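Local coordinates for SPbeta prophage-derived aminoglycoside N(3')-acetyltransferase-like protein YokD (Bacillus subtilis, PDB 2NYG) that belongs to the antibiotic N-acetyltransferase family, binds coenzyme A, forms a homodimer and may contribute to antibiotic resistance, at residues A176-D179 and S180-C183; D257-E260 and K261-N265; A100-S103 and N104-P107. All blocks are in the same frame, centred on the assembly; numbering follows the deposited sequence.

Contact 1. Residues A176-D179 and S180-C183; sequences ADFD and SSTC. With COA (coenzyme A), chain G.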
ATOM      1  N   ALA A 176     -12.028  -9.815 -11.525  1.00 31.40           N
ATOM      2  CA  ALA A 176     -11.067 -10.907 -11.715  1.00 32.27           C
ATOM      3  C   ALA A 176     -11.738 -12.154 -12.256  1.00 33.08           C
ATOM      4  O   ALA A 176     -12.953 -12.290 -12.199  1.00 33.39           O
ATOM      5  CB  ALA A 176     -10.383 -11.245 -10.416  1.00 31.96           C
ATOM      6  N   ASP A 177     -10.934 -13.073 -12.772  1.00 35.85           N
ATOM      7  CA  ASP A 177     -11.463 -14.322 -13.303  1.00 37.22           C
ATOM      8  C   ASP A 177     -11.124 -15.460 -12.345  1.00 35.64           C
ATOM      9  O   ASP A 177     -10.544 -15.242 -11.282  1.00 34.62           O
ATOM     10  CB  ASP A 177     -10.886 -14.622 -14.693  1.00 39.17           C
ATOM     11  CG  ASP A 177     -11.892 -15.320 -15.609  1.00 43.41           C
ATOM     12  OD1 ASP A 177     -12.640 -16.212 -15.136  1.00 42.82           O
ATOM     13  OD2 ASP A 177     -11.928 -14.978 -16.811  1.00 45.30           O
ATOM     14  N   PHE A 178     -11.486 -16.673 -12.738  1.00 34.65           N
ATOM     15  CA  PHE A 178     -11.245 -17.858 -11.932  1.00 36.07           C
ATOM     16  C   PHE A 178      -9.791 -18.180 -11.620  1.00 37.47           C
ATOM     17  O   PHE A 178      -9.486 -18.760 -10.577  1.00 36.81           O
ATOM     18  CB  PHE A 178     -11.886 -19.053 -12.606  1.00 34.44           C
ATOM     19  CG  PHE A 178     -13.378 -19.054 -12.525  1.00 34.73           C
ATOM     20  CD1 PHE A 178     -14.154 -18.978 -13.679  1.00 33.45           C
ATOM     21  CD2 PHE A 178     -14.013 -19.155 -11.288  1.00 32.49           C
ATOM     22  CE1 PHE A 178     -15.545 -19.008 -13.604  1.00 33.43           C
ATOM     23  CE2 PHE A 178     -15.399 -19.184 -11.201  1.00 34.20           C
ATOM     24  CZ  PHE A 178     -16.170 -19.112 -12.361  1.00 34.71           C
ATOM     25  N   ASP A 179      -8.899 -17.802 -12.522  1.00 39.80           N
ATOM     26  CA  ASP A 179      -7.474 -18.064 -12.354  1.00 42.25           C
ATOM     27  C   ASP A 179      -6.934 -17.446 -11.077  1.00 41.16           C
ATOM     28  O   ASP A 179      -5.795 -17.704 -10.711  1.00 41.23           O
ATOM     29  CB  ASP A 179      -6.693 -17.518 -13.548  1.00 45.16           C
ATOM     30  CG  ASP A 179      -6.718 -16.008 -13.610  1.00 50.38           C
ATOM     31  OD1 ASP A 179      -7.822 -15.425 -13.566  1.00 52.93           O
ATOM     32  OD2 ASP A 179      -5.633 -15.398 -13.698  1.00 52.86           O
ATOM     33  N   SER A 180      -7.762 -16.639 -10.416  1.00 40.78           N
ATOM     34  CA  SER A 180      -7.405 -15.954  -9.170  1.00 40.53           C
ATOM     35  C   SER A 180      -8.127 -16.492  -7.959  1.00 39.35           C
ATOM     36  O   SER A 180      -7.896 -16.011  -6.869  1.00 38.09           O
ATOM     37  CB  SER A 180      -7.744 -14.464  -9.240  1.00 42.04           C
ATOM     38  OG  SER A 180      -7.134 -13.812 -10.339  1.00 48.63           O
ATOM     39  N   SER A 181      -9.020 -17.462  -8.144  1.00 38.89           N
ATOM     40  CA  SER A 181      -9.789 -18.019  -7.026  1.00 39.87           C
ATOM     41  C   SER A 181      -8.990 -18.855  -6.061  1.00 38.61           C
ATOM     42  O   SER A 181      -9.061 -20.073  -6.088  1.00 39.56           O
ATOM     43  CB  SER A 181     -10.952 -18.875  -7.515  1.00 41.46           C
ATOM     44  OG  SER A 181     -12.103 -18.090  -7.700  1.00 48.62           O
ATOM     45  N   THR A 182      -8.261 -18.193  -5.178  1.00 35.17           N
ATOM     46  CA  THR A 182      -7.448 -18.881  -4.202  1.00 34.34           C
ATOM     47  C   THR A 182      -8.124 -20.067  -3.509  1.00 32.97           C
ATOM     48  O   THR A 182      -7.447 -21.015  -3.131  1.00 31.85           O
ATOM     49  CB  THR A 182      -6.955 -17.891  -3.138  1.00 33.88           C
ATOM     50  OG1 THR A 182      -6.162 -16.888  -3.769  1.00 35.06           O
ATOM     51  CG2 THR A 182      -6.102 -18.592  -2.111  1.00 34.47           C
ATOM     52  N   CYS A 183      -9.444 -20.031  -3.342  1.00 32.52           N
ATOM     53  CA  CYS A 183     -10.120 -21.121  -2.650  1.00 33.72           C
ATOM     54  C   CYS A 183      -9.850 -22.500  -3.257  1.00 33.87           C
ATOM     55  O   CYS A 183      -9.788 -23.498  -2.531  1.00 35.10           O
ATOM     56  CB  CYS A 183     -11.628 -20.870  -2.585  1.00 33.66           C
ATOM     57  SG  CYS A 183     -12.440 -20.865  -4.180  1.00 42.61           S
TER
HETATM   58  N1A COA G 301     -10.383   3.900 -10.494  1.00 54.22           N
HETATM   59  C2A COA G 301     -10.014   2.851 -11.346  1.00 51.57           C
HETATM   60  N3A COA G 301      -8.678   2.530 -11.471  1.00 50.57           N
HETATM   61  C4A COA G 301      -7.717   3.230 -10.772  1.00 51.38           C
HETATM   62  C5A COA G 301      -8.043   4.286  -9.901  1.00 53.01           C
HETATM   63  C6A COA G 301      -9.399   4.628  -9.768  1.00 53.88           C
HETATM   64  N6A COA G 301      -9.772   5.617  -8.966  1.00 53.62           N
HETATM   65  N7A COA G 301      -6.887   4.772  -9.360  1.00 52.73           N
HETATM   66  C8A COA G 301      -5.853   4.041  -9.872  1.00 52.16           C
HETATM   67  N9A COA G 301      -6.382   3.079 -10.756  1.00 52.08           N
HETATM   68  C1B COA G 301      -5.693   2.055 -11.576  1.00 53.43           C
HETATM   69  C2B COA G 301      -4.169   2.242 -11.828  1.00 55.92           C
HETATM   70  O2B COA G 301      -3.841   3.310 -12.743  1.00 52.43           O
HETATM   71  C3B COA G 301      -3.762   0.876 -12.350  1.00 57.72           C
HETATM   72  O3B COA G 301      -4.030   0.957 -13.784  1.00 64.29           O
HETATM   73  P3B COA G 301      -2.979   0.542 -14.965  1.00 68.04           P
HETATM   74  O7A COA G 301      -1.667  -0.003 -14.348  1.00 68.68           O
HETATM   75  O8A COA G 301      -2.593   1.767 -15.758  1.00 68.49           O
HETATM   76  O9A COA G 301      -3.649  -0.468 -15.862  1.00 66.83           O
HETATM   77  C4B COA G 301      -4.699  -0.115 -11.608  1.00 55.95           C
HETATM   78  O4B COA G 301      -5.819   0.682 -11.162  1.00 55.01           O
HETATM   79  C5B COA G 301      -4.053  -0.815 -10.365  1.00 51.41           C
HETATM   80  O5B COA G 301      -5.078  -1.694  -9.813  1.00 48.30           O
HETATM   81  P1A COA G 301      -4.721  -3.193  -9.437  1.00 44.27           P
HETATM   82  O1A COA G 301      -5.922  -3.917  -8.923  1.00 46.02           O
HETATM   83  O2A COA G 301      -3.579  -3.224  -8.412  1.00 46.50           O
HETATM   84  O3A COA G 301      -4.188  -3.741 -10.785  1.00 48.96           O
HETATM   85  P2A COA G 301      -5.067  -4.186 -12.051  1.00 50.55           P
HETATM   86  O4A COA G 301      -4.657  -3.349 -13.210  1.00 52.13           O
HETATM   87  O5A COA G 301      -6.571  -4.057 -11.830  1.00 51.41           O
HETATM   88  O6A COA G 301      -4.604  -5.746 -12.119  1.00 53.90           O
HETATM   89  CBP COA G 301      -4.857  -7.873 -10.764  1.00 54.49           C
HETATM   90  CCP COA G 301      -5.478  -6.806 -11.713  1.00 55.10           C
HETATM   91  CDP COA G 301      -3.318  -7.925 -10.928  1.00 51.86           C
HETATM   92  CEP COA G 301      -5.281  -7.486  -9.329  1.00 54.17           C
HETATM   93  CAP COA G 301      -5.337  -9.288 -11.237  1.00 53.93           C
HETATM   94  OAP COA G 301      -6.135  -9.093 -12.428  1.00 54.11           O
HETATM   95  C9P COA G 301      -6.179 -10.084 -10.211  1.00 54.29           C
HETATM   96  O9P COA G 301      -7.440 -10.404 -10.615  1.00 60.05           O
HETATM   97  N8P COA G 301      -5.785 -10.460  -8.966  1.00 53.64           N
HETATM   98  C7P COA G 301      -6.730 -11.054  -7.993  1.00 50.86           C
HETATM   99  C6P COA G 301      -6.671 -10.546  -6.545  1.00 53.75           C

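Contact 2. Residues D257-E260 and K261-N265; sequences DFAE and KWFIN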
ATOM      1  N   ASP A 257     -15.584 -28.014  -3.302  1.00 34.93           N
ATOM      2  CA  ASP A 257     -16.039 -29.371  -3.535  1.00 34.90           C
ATOM      3  C   ASP A 257     -15.966 -29.770  -4.991  1.00 34.02           C
ATOM      4  O   ASP A 257     -15.490 -30.856  -5.296  1.00 35.60           O
ATOM      5  CB  ASP A 257     -17.460 -29.566  -2.999  1.00 34.84           C
ATOM      6  CG  ASP A 257     -17.512 -29.545  -1.483  1.00 35.14           C
ATOM      7  OD1 ASP A 257     -16.447 -29.767  -0.859  1.00 34.01           O
ATOM      8  OD2 ASP A 257     -18.610 -29.322  -0.921  1.00 33.95           O
ATOM      9  N   PHE A 258     -16.421 -28.895  -5.883  1.00 31.99           N
ATOM     10  CA  PHE A 258     -16.394 -29.173  -7.314  1.00 30.44           C
ATOM     11  C   PHE A 258     -14.965 -29.294  -7.816  1.00 31.20           C
ATOM     12  O   PHE A 258     -14.667 -30.136  -8.651  1.00 29.48           O
ATOM     13  CB  PHE A 258     -17.103 -28.073  -8.091  1.00 29.65           C
ATOM     14  CG  PHE A 258     -17.209 -28.347  -9.558  1.00 30.13           C
ATOM     15  CD1 PHE A 258     -18.270 -29.087 -10.066  1.00 30.72           C
ATOM     16  CD2 PHE A 258     -16.233 -27.878 -10.437  1.00 30.57           C
ATOM     17  CE1 PHE A 258     -18.361 -29.361 -11.433  1.00 32.45           C
ATOM     18  CE2 PHE A 258     -16.307 -28.142 -11.803  1.00 30.96           C
ATOM     19  CZ  PHE A 258     -17.373 -28.887 -12.307  1.00 30.68           C
ATOM     20  N   ALA A 259     -14.091 -28.435  -7.304  1.00 31.13           N
ATOM     21  CA  ALA A 259     -12.686 -28.437  -7.681  1.00 31.01           C
ATOM     22  C   ALA A 259     -12.061 -29.795  -7.359  1.00 32.08           C
ATOM     23  O   ALA A 259     -11.287 -30.352  -8.141  1.00 31.52           O
ATOM     24  CB  ALA A 259     -11.962 -27.339  -6.937  1.00 29.10           C
ATOM     25  N   GLU A 260     -12.397 -30.317  -6.190  1.00 33.52           N
ATOM     26  CA  GLU A 260     -11.887 -31.600  -5.766  1.00 34.68           C
ATOM     27  C   GLU A 260     -12.273 -32.653  -6.799  1.00 34.09           C
ATOM     28  O   GLU A 260     -11.415 -33.331  -7.346  1.00 32.64           O
ATOM     29  CB  GLU A 260     -12.455 -31.950  -4.380  1.00 35.20           C
ATOM     30  CG  GLU A 260     -12.257 -33.391  -3.950  1.00 37.52           C
ATOM     31  CD  GLU A 260     -12.583 -33.595  -2.489  1.00 40.55           C
ATOM     32  OE1 GLU A 260     -13.536 -32.956  -2.002  1.00 44.39           O
ATOM     33  OE2 GLU A 260     -11.897 -34.396  -1.823  1.00 42.06           O
ATOM     34  N   LYS A 261     -13.563 -32.767  -7.081  1.00 32.86           N
ATOM     35  CA  LYS A 261     -14.047 -33.749  -8.036  1.00 34.90           C
ATOM     36  C   LYS A 261     -13.451 -33.615  -9.433  1.00 34.84           C
ATOM     37  O   LYS A 261     -12.996 -34.605 -10.013  1.00 35.80           O
ATOM     38  CB  LYS A 261     -15.570 -33.709  -8.081  1.00 35.01           C
ATOM     39  CG  LYS A 261     -16.155 -34.168  -6.768  1.00 37.35           C
ATOM     40  CD  LYS A 261     -17.657 -34.146  -6.737  1.00 41.99           C
ATOM     41  CE  LYS A 261     -18.139 -34.777  -5.448  1.00 45.31           C
ATOM     42  NZ  LYS A 261     -19.610 -34.952  -5.423  1.00 49.59           N
ATOM     43  N   TRP A 262     -13.441 -32.404  -9.972  1.00 34.84           N
ATOM     44  CA  TRP A 262     -12.854 -32.172 -11.284  1.00 35.16           C
ATOM     45  C   TRP A 262     -11.418 -32.715 -11.252  1.00 36.09           C
ATOM     46  O   TRP A 262     -11.001 -33.426 -12.156  1.00 36.11           O
ATOM     47  CB  TRP A 262     -12.846 -30.678 -11.603  1.00 31.56           C
ATOM     48  CG  TRP A 262     -12.428 -30.353 -12.999  1.00 32.45           C
ATOM     49  CD1 TRP A 262     -13.246 -30.068 -14.048  1.00 34.45           C
ATOM     50  CD2 TRP A 262     -11.087 -30.247 -13.493  1.00 31.45           C
ATOM     51  NE1 TRP A 262     -12.501 -29.782 -15.170  1.00 33.83           N
ATOM     52  CE2 TRP A 262     -11.173 -29.888 -14.859  1.00 33.58           C
ATOM     53  CE3 TRP A 262      -9.823 -30.420 -12.917  1.00 28.94           C
ATOM     54  CZ2 TRP A 262     -10.040 -29.696 -15.656  1.00 32.49           C
ATOM     55  CZ3 TRP A 262      -8.699 -30.230 -13.702  1.00 29.65           C
ATOM     56  CH2 TRP A 262      -8.814 -29.871 -15.060  1.00 31.67           C
ATOM     57  N   PHE A 263     -10.667 -32.378 -10.208  1.00 37.17           N
ATOM     58  CA  PHE A 263      -9.295 -32.857 -10.064  1.00 37.60           C
ATOM     59  C   PHE A 263      -9.222 -34.384  -9.944  1.00 39.10           C
ATOM     60  O   PHE A 263      -8.454 -35.025 -10.657  1.00 41.55           O
ATOM     61  CB  PHE A 263      -8.623 -32.253  -8.814  1.00 36.75           C
ATOM     62  CG  PHE A 263      -8.169 -30.828  -8.974  1.00 34.13           C
ATOM     63  CD1 PHE A 263      -7.430 -30.441 -10.079  1.00 32.64           C
ATOM     64  CD2 PHE A 263      -8.448 -29.879  -7.995  1.00 32.96           C
ATOM     65  CE1 PHE A 263      -6.974 -29.135 -10.211  1.00 33.12           C
ATOM     66  CE2 PHE A 263      -7.997 -28.572  -8.119  1.00 32.23           C
ATOM     67  CZ  PHE A 263      -7.259 -28.200  -9.229  1.00 32.90           C
ATOM     68  N   ILE A 264     -10.008 -34.952  -9.034  1.00 39.23           N
ATOM     69  CA  ILE A 264     -10.005 -36.389  -8.803  1.00 41.29           C
ATOM     70  C   ILE A 264     -10.301 -37.209 -10.056  1.00 43.60           C
ATOM     71  O   ILE A 264      -9.580 -38.166 -10.375  1.00 44.39           O
ATOM     72  CB  ILE A 264     -11.040 -36.790  -7.714  1.00 41.08           C
ATOM     73  CG1 ILE A 264     -10.623 -36.227  -6.359  1.00 40.69           C
ATOM     74  CG2 ILE A 264     -11.144 -38.306  -7.620  1.00 37.50           C
ATOM     75  CD1 ILE A 264     -11.583 -36.565  -5.229  1.00 39.91           C
ATOM     76  N   ASN A 265     -11.362 -36.836 -10.760  1.00 44.51           N
ATOM     77  CA  ASN A 265     -11.756 -37.563 -11.956  1.00 44.22           C
ATOM     78  C   ASN A 265     -10.970 -37.196 -13.197  1.00 45.70           C
ATOM     79  O   ASN A 265     -11.108 -37.829 -14.239  1.00 46.72           O
ATOM     80  CB  ASN A 265     -13.249 -37.340 -12.218  1.00 41.96           C
ATOM     81  CG  ASN A 265     -14.143 -38.058 -11.207  1.00 42.56           C
ATOM     82  OD1 ASN A 265     -13.942 -39.236 -10.917  1.00 44.22           O
ATOM     83  ND2 ASN A 265     -15.129 -37.346 -10.665  1.00 41.38           N
TER

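Contact 3. Residues A100-S103 and N104-P107; sequences AYNS and NYTP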
ATOM      1  N   ALA A 100      12.950 -10.659   7.379  1.00 43.53           N
ATOM      2  CA  ALA A 100      11.956 -11.628   7.773  1.00 41.38           C
ATOM      3  C   ALA A 100      10.544 -11.080   7.548  1.00 41.25           C
ATOM      4  O   ALA A 100      10.325  -9.867   7.495  1.00 41.30           O
ATOM      5  CB  ALA A 100      12.146 -11.988   9.219  1.00 39.97           C
ATOM      6  N   TYR A 101       9.590 -11.991   7.419  1.00 39.56           N
ATOM      7  CA  TYR A 101       8.197 -11.638   7.211  1.00 39.09           C
ATOM      8  C   TYR A 101       7.561 -11.087   8.478  1.00 39.60           C
ATOM      9  O   TYR A 101       7.728 -11.644   9.551  1.00 41.58           O
ATOM     10  CB  TYR A 101       7.406 -12.868   6.773  1.00 35.88           C
ATOM     11  CG  TYR A 101       5.910 -12.664   6.804  1.00 30.99           C
ATOM     12  CD1 TYR A 101       5.283 -11.900   5.825  1.00 26.88           C
ATOM     13  CD2 TYR A 101       5.131 -13.194   7.841  1.00 26.71           C
ATOM     14  CE1 TYR A 101       3.919 -11.660   5.862  1.00 28.16           C
ATOM     15  CE2 TYR A 101       3.761 -12.963   7.900  1.00 26.93           C
ATOM     16  CZ  TYR A 101       3.155 -12.187   6.900  1.00 29.35           C
ATOM     17  OH  TYR A 101       1.808 -11.907   6.933  1.00 28.02           O
ATOM     18  N   ASN A 102       6.812 -10.006   8.345  1.00 41.21           N
ATOM     19  CA  ASN A 102       6.138  -9.422   9.492  1.00 42.74           C
ATOM     20  C   ASN A 102       4.722  -9.046   9.059  1.00 42.64           C
ATOM     21  O   ASN A 102       4.549  -8.275   8.124  1.00 44.52           O
ATOM     22  CB  ASN A 102       6.915  -8.188   9.966  1.00 44.00           C
ATOM     23  CG  ASN A 102       6.419  -7.660  11.289  1.00 45.25           C
ATOM     24  OD1 ASN A 102       5.293  -7.182  11.398  1.00 48.16           O
ATOM     25  ND2 ASN A 102       7.256  -7.749  12.310  1.00 46.79           N
ATOM     26  N   SER A 103       3.713  -9.600   9.720  1.00 43.21           N
ATOM     27  CA  SER A 103       2.322  -9.307   9.378  1.00 44.08           C
ATOM     28  C   SER A 103       2.022  -7.813   9.321  1.00 42.88           C
ATOM     29  O   SER A 103       1.090  -7.386   8.646  1.00 43.43           O
ATOM     30  CB  SER A 103       1.376  -9.915  10.411  1.00 45.64           C
ATOM     31  OG  SER A 103       1.704 -11.256  10.683  1.00 50.54           O
ATOM     32  N   ASN A 104       2.804  -7.010  10.024  1.00 41.58           N
ATOM     33  CA  ASN A 104       2.526  -5.586  10.052  1.00 41.42           C
ATOM     34  C   ASN A 104       3.102  -4.734   8.934  1.00 41.13           C
ATOM     35  O   ASN A 104       2.694  -3.582   8.760  1.00 40.34           O
ATOM     36  CB  ASN A 104       2.911  -5.040  11.425  1.00 41.03           C
ATOM     37  CG  ASN A 104       2.158  -5.741  12.544  1.00 43.15           C
ATOM     38  OD1 ASN A 104       2.739  -6.478  13.336  1.00 42.17           O
ATOM     39  ND2 ASN A 104       0.847  -5.531  12.594  1.00 41.81           N
ATOM     40  N   TYR A 105       4.026  -5.288   8.154  1.00 40.21           N
ATOM     41  CA  TYR A 105       4.590  -4.500   7.075  1.00 40.02           C
ATOM     42  C   TYR A 105       5.019  -5.163   5.784  1.00 39.64           C
ATOM     43  O   TYR A 105       5.212  -4.470   4.799  1.00 40.86           O
ATOM     44  CB  TYR A 105       5.743  -3.639   7.605  1.00 41.47           C
ATOM     45  CG  TYR A 105       6.839  -4.373   8.350  1.00 43.13           C
ATOM     46  CD1 TYR A 105       7.816  -5.107   7.672  1.00 42.43           C
ATOM     47  CD2 TYR A 105       6.934  -4.283   9.736  1.00 43.12           C
ATOM     48  CE1 TYR A 105       8.868  -5.724   8.370  1.00 44.11           C
ATOM     49  CE2 TYR A 105       7.969  -4.895  10.436  1.00 45.12           C
ATOM     50  CZ  TYR A 105       8.936  -5.611   9.755  1.00 46.43           C
ATOM     51  OH  TYR A 105       9.962  -6.196  10.472  1.00 46.65           O
ATOM     52  N   THR A 106       5.160  -6.481   5.747  1.00 38.23           N
ATOM     53  CA  THR A 106       5.592  -7.116   4.499  1.00 37.74           C
ATOM     54  C   THR A 106       4.622  -6.886   3.336  1.00 38.11           C
ATOM     55  O   THR A 106       3.553  -7.491   3.264  1.00 38.29           O
ATOM     56  CB  THR A 106       5.808  -8.624   4.685  1.00 37.66           C
ATOM     57  OG1 THR A 106       6.761  -8.842   5.736  1.00 37.67           O
ATOM     58  CG2 THR A 106       6.325  -9.240   3.393  1.00 34.90           C
ATOM     59  N   PRO A 107       5.001  -6.018   2.390  1.00 37.84           N
ATOM     60  CA  PRO A 107       4.151  -5.715   1.234  1.00 38.43           C
ATOM     61  C   PRO A 107       3.639  -6.935   0.453  1.00 40.90           C
ATOM     62  O   PRO A 107       4.376  -7.886   0.199  1.00 41.41           O
ATOM     63  CB  PRO A 107       5.039  -4.800   0.392  1.00 36.83           C
ATOM     64  CG  PRO A 107       6.420  -5.258   0.734  1.00 34.75           C
ATOM     65  CD  PRO A 107       6.356  -5.467   2.214  1.00 35.46           C
TER
HETATM   66  O   HOH W   1       9.469  -8.162   5.520  1.00 25.07           O

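Contact 1. Residues A176-D179 and S180-C183
S180 carries OG beside its own backbone N, opposite the carbonyl carbon (chi1 -56°). This rotation places the hydroxyl next to the methyl group of A176 and facing the cofactor. A176 CB and S180 OG are 4.1 Å apart. Both reach the same atom of coenzyme A, the pantothenate amide oxygen O9P. S180 OG gives O9P a weak hydrogen bond of 3.4 Å, while A176 CB packs against that oxygen without a polar bond. The pair thus lines one side of the pantetheine arm, and both residues belong to the coenzyme A pocket.

The chain winds tightly here. A 3-10 turn from F178 is closed by the bond from S181 N to F178 O, 2.8 Å long. This bond is nearly straight at the hydrogen (169°), yet the donor sits well above the carbonyl plane. S181 then forms the centre of an inverse gamma turn, with a weak bond from T182 N to S180 O. S181 OG lies at the edge of the F178 ring, near the ring plane, 4.2 Å from F178 CD2.

D177 secures the start of the turn. D177 OD1 accepts F178 N at 2.7 Å through the anti lone pair. The same oxygen also takes a salt bridge from R248 and a hydrogen bond from Q225. Three partners on one oxygen should hold the carboxylate firmly in place.

The whole stretch links strand 170-174 to helix 183-187. F178 is buried, and its side chain touches L173 of that strand, R248 of strand 245-251, and Q225 and E232 of helix 224-234. S181 touches V171 and L173, and F250 of strand 245-251.

Contact 2. Residues D257-E260 and K261-N265
D257 to I264 are joined by regular alpha-helical bonds, each from an N-H to the carbonyl four residues earlier. K261 N reaches D257 O at 3.2 Å. W262 N meets F258 O at 2.9 Å, close to the line of the carbonyl bond. I264 N meets E260 O at 2.7 Å with a similarly direct approach.

F258 and W262 are one turn apart, and both extend CG away from the backbone N (chi1 -175° and -172°). Their rings therefore lean out from the same flank and touch through F258 CE2 and W262 CD1, 4.3 Å apart. On the next flank the A259 methyl group meets the F263 ring, A259 CB to F263 CE2 4.3 Å.

A259 and F263 are buried on the inner side of helix 252-268, an amphipathic helix at the end of the chain, with F258 and W262 at its flank. F258 and W262 pack on A230 of helix 224-234, and the F258 ring also meets F231 edge-to-face. A259 touches F184 and A187 of helix 183-187, while F263 lies against I191 and R220. D257 OD1 is hydrogen-bonded to the hydroxyl of Y165.

E260 and I264 run side by side in the same direction, joined by their aliphatic parts, E260 CG to I264 CD1 3.5 Å. The extended K261 chain passes D257 O, with K261 CG 3.7 Å from that oxygen, and K261 is exposed.

Contact 3. Residues A100-S103 and N104-P107
An Asx turn at N102 overlies a type I beta turn over N102 to Y105, in the long loop between helices 93-96 and 114-119. The Asx bond runs from N104 N to N102 OD1, 2.8 Å, in the carbonyl plane and on a lone pair. N102 O accepts T106 N at 3.0 Å, almost in line with the carbonyl, and Y105 N at 3.0 Å, from well above its plane. In return N102 N donates to T106 OG1 at 2.9 Å, a nearly straight bond (172°).

Y105 turns its ring back under N102, with CG between its own backbone N and carbonyl carbon (chi1 54°). N102 CB sits over one face in a CH-pi contact, 3.5 Å from the ring centroid of Y105. The N102 amide stacks almost flat on the same ring, their planes 14° apart. The Y101 ring meets T106 obliquely, Y101 CD1 3.5 Å from T106 CB, and its hydroxyl bonds S128 O.

A water links A100 O (2.7 Å) to T106 OG1 (2.8 Å). The main-chain N and O of N102 and its OD1 thus all have partners among N104, Y105 and T106. These bonds probably fix the shape of the loop, while the Y105 ring is held against the N102 amide and also stacks with Y122 of the second subunit.

Contact 1 alone touches coenzyme A; contacts 2 and 3 lie away from the coenzyme A pocket. Contacts 1 and 2 are neighbours, with centres about 16 Å apart and nearest atoms about 6 Å apart. They do not touch, but both pack on helix 224-234. Helix 183-187, which begins at about the last residue of contact 1, also meets A259 of contact 2. Contact 3 comes first in the chain and sits apart. Its centre is about 24 Å from that of contact 1, with nearest atoms about 14 Å apart. From contact 2 the centre distance is about 34 Å, across the middle of the chain. Contact 3 reaches the second subunit, which touches neither of the other two.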